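Local structure of mannan endo-1,4-beta-mannosidase (Mytilus edulis, 2C0H) at residues Ile160-Glu165 / Gln261-Asp266. The protein hydrolyses internal beta-1,4-mannosidic linkages of mannans, galactomannans and glucomannans, releasing short manno-oligosaccharides from the polysaccharide backbone. The protein carries 3 engineered substitutions. Residues are numbered along the deposited sequence; the frame is centred on the assembly and turned at random.
Sequences IMNEPE and QVHTYD
The imidazole of His263 joins strand 260-263 to the C-terminal end of strand 155-162 and the residue after it, its edge meeting Asn162 and Glu163 inside the beta/alpha (TIM) barrel of this glycoside hydrolase family 5 enzyme. Strand 221-225 lies between the two in the barrel sheet, so the contact is made by side chains alone. Gln261 comes first along the second segment and holds one corner of the ring: its OE1 accepts a hydrogen bond from His263 NE2 (2.9 Å), and OE1 lies in the imidazole plane, whereas NE2 sits above the plane of the amide carbonyl rather than on a lone pair. At His263, with CG anti to the carbonyl carbon (chi1 -55°), the ring reaches across with its other nitrogen, ND1, at Glu163. There ND1 donates a nearly straight bond (173°) to the anti lone pair of Glu163 OE2 at 2.8 Å. The extended Glu163 chain brings its carboxylate to the ring edge, turned 44° from the imidazole, while its CG passes 3.5 Å from His263 ND1. Between the two nitrogens, His263 CE1 approaches Asn162 OD1 to 3.2 Å, a close C-H to oxygen approach beside the hydrogen bond that OD1 accepts from Arg63. Replacing the imidazole by the methyl of an alanine is likely to leave Glu163 OE2 and Gln261 OE1 without these donors and the Glu163 carboxylate freer to turn. Further on, Tyr265 OH hydrogen-bonds to Glu294, the probable nucleophile, whose side chain also touches His263, Asn162 and Glu163. Glu163 is probably the proton donor, and Asn162 and Tyr265 probably bind substrate. With both ring nitrogens engaged, by Gln261 and by Glu163, the imidazole is held against rotation and probably serves to position the acid/base carboxylate.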
loop_
_atom_site.group_PDB
_atom_site.type_symbol
_atom_site.label_atom_id
_atom_site.label_comp_id
_atom_site.label_asym_id
_atom_site.label_seq_id
_atom_site.Cartn_x
_atom_site.Cartn_y
_atom_site.Cartn_z
ATOM N N ILE A 160 4.394 3.011 0.974
ATOM C CA ILE A 160 5.251 3.533 2.047
ATOM C C ILE A 160 4.820 3.083 3.435
ATOM O O ILE A 160 5.660 2.790 4.270
ATOM C CB ILE A 160 5.328 5.064 2.055
ATOM C CG1 ILE A 160 5.778 5.600 0.696
ATOM C CG2 ILE A 160 6.250 5.554 3.163
ATOM C CD1 ILE A 160 7.014 5.031 0.161
ATOM N N MET A 161 3.527 3.054 3.709
ATOM C CA MET A 161 3.086 2.714 5.063
ATOM C C MET A 161 1.667 2.215 5.061
ATOM O O MET A 161 0.824 2.757 4.369
ATOM C CB MET A 161 3.181 3.914 6.006
ATOM C CG MET A 161 3.027 3.548 7.477
ATOM S SD MET A 161 3.351 4.977 8.538
ATOM C CE MET A 161 4.154 4.220 9.926
ATOM N N ASN A 162 1.416 1.168 5.839
ATOM C CA ASN A 162 0.065 0.747 6.127
ATOM C C ASN A 162 -0.554 1.589 7.258
ATOM O O ASN A 162 -0.018 1.648 8.367
ATOM C CB ASN A 162 0.088 -0.728 6.533
ATOM C CG ASN A 162 -1.283 -1.257 6.782
ATOM O OD1 ASN A 162 -2.064 -1.328 5.858
ATOM N ND2 ASN A 162 -1.612 -1.541 8.032
ATOM N N GLU A 163 -1.683 2.226 6.965
ATOM C CA GLU A 163 -2.511 2.953 7.935
ATOM C C GLU A 163 -1.775 3.893 8.880
ATOM O O GLU A 163 -1.788 3.714 10.104
ATOM C CB GLU A 163 -3.397 1.960 8.713
ATOM C CG GLU A 163 -4.206 1.103 7.753
ATOM C CD GLU A 163 -5.227 0.213 8.419
ATOM O OE1 GLU A 163 -5.195 0.098 9.655
ATOM O OE2 GLU A 163 -6.077 -0.359 7.682
ATOM N N PRO A 164 -1.159 4.941 8.325
ATOM C CA PRO A 164 -0.535 5.932 9.227
ATOM C C PRO A 164 -1.481 6.569 10.261
ATOM O O PRO A 164 -1.035 7.033 11.317
ATOM C CB PRO A 164 -0.040 7.019 8.267
ATOM C CG PRO A 164 -0.148 6.490 6.920
ATOM C CD PRO A 164 -1.067 5.321 6.909
ATOM N N GLU A 165 -2.779 6.598 9.958
ATOM C CA GLU A 165 -3.771 7.210 10.834
ATOM C C GLU A 165 -3.953 6.450 12.149
ATOM O O GLU A 165 -4.582 6.956 13.072
ATOM C CB GLU A 165 -5.096 7.357 10.116
ATOM C CG GLU A 165 -4.978 8.088 8.762
ATOM C CD GLU A 165 -4.714 7.167 7.573
ATOM O OE1 GLU A 165 -4.486 5.934 7.749
ATOM O OE2 GLU A 165 -4.704 7.688 6.438
ATOM N N GLN A 261 -4.695 4.539 -2.201
ATOM C CA GLN A 261 -5.126 3.230 -1.737
ATOM C C GLN A 261 -5.909 3.451 -0.456
ATOM O O GLN A 261 -5.443 4.149 0.457
ATOM C CB GLN A 261 -3.917 2.341 -1.475
ATOM C CG GLN A 261 -4.291 0.935 -1.034
ATOM C CD GLN A 261 -3.155 0.176 -0.396
ATOM O OE1 GLN A 261 -3.371 -0.641 0.507
ATOM N NE2 GLN A 261 -1.944 0.405 -0.872
ATOM N N VAL A 262 -7.111 2.894 -0.378
ATOM C CA VAL A 262 -7.959 3.088 0.789
ATOM C C VAL A 262 -8.487 1.751 1.254
ATOM O O VAL A 262 -8.758 0.880 0.448
ATOM C CB VAL A 262 -9.151 4.047 0.528
ATOM C CG1 VAL A 262 -10.154 3.439 -0.464
ATOM C CG2 VAL A 262 -9.845 4.420 1.811
ATOM N N HIS A 263 -8.630 1.617 2.564
ATOM C CA HIS A 263 -9.171 0.411 3.152
ATOM C C HIS A 263 -10.616 0.646 3.602
ATOM O O HIS A 263 -11.007 1.773 3.937
ATOM C CB HIS A 263 -8.289 0.003 4.324
ATOM C CG HIS A 263 -6.840 -0.149 3.959
ATOM N ND1 HIS A 263 -5.842 -0.242 4.906
ATOM C CD2 HIS A 263 -6.223 -0.215 2.756
ATOM C CE1 HIS A 263 -4.676 -0.363 4.297
ATOM N NE2 HIS A 263 -4.878 -0.350 2.992
ATOM N N THR A 264 -11.439 -0.399 3.597
ATOM C CA THR A 264 -12.824 -0.191 4.030
ATOM C C THR A 264 -13.436 -1.455 4.614
ATOM O O THR A 264 -13.355 -2.543 4.022
ATOM C CB THR A 264 -13.670 0.404 2.866
ATOM O OG1 THR A 264 -14.989 0.769 3.314
ATOM C CG2 THR A 264 -13.735 -0.557 1.733
ATOM N N TYR A 265 -13.981 -1.293 5.816
ATOM C CA TYR A 265 -14.642 -2.364 6.556
ATOM C C TYR A 265 -15.942 -1.828 7.139
ATOM O O TYR A 265 -16.021 -0.657 7.515
ATOM C CB TYR A 265 -13.733 -2.845 7.682
ATOM C CG TYR A 265 -12.400 -3.408 7.231
ATOM C CD1 TYR A 265 -12.285 -4.723 6.797
ATOM C CD2 TYR A 265 -11.246 -2.640 7.267
ATOM C CE1 TYR A 265 -11.078 -5.263 6.397
ATOM C CE2 TYR A 265 -10.027 -3.176 6.881
ATOM C CZ TYR A 265 -9.942 -4.490 6.438
ATOM O OH TYR A 265 -8.757 -5.089 6.054
ATOM N N ASP A 266 -16.968 -2.671 7.200
ATOM C CA ASP A 266 -18.249 -2.260 7.765
ATOM C C ASP A 266 -18.182 -2.159 9.293
ATOM O O ASP A 266 -17.173 -2.519 9.903
ATOM C CB ASP A 266 -19.375 -3.200 7.316
ATOM C CG ASP A 266 -19.295 -4.586 7.944
ATOM O OD1 ASP A 266 -18.414 -4.848 8.779
ATOM O OD2 ASP A 266 -20.124 -5.441 7.578
#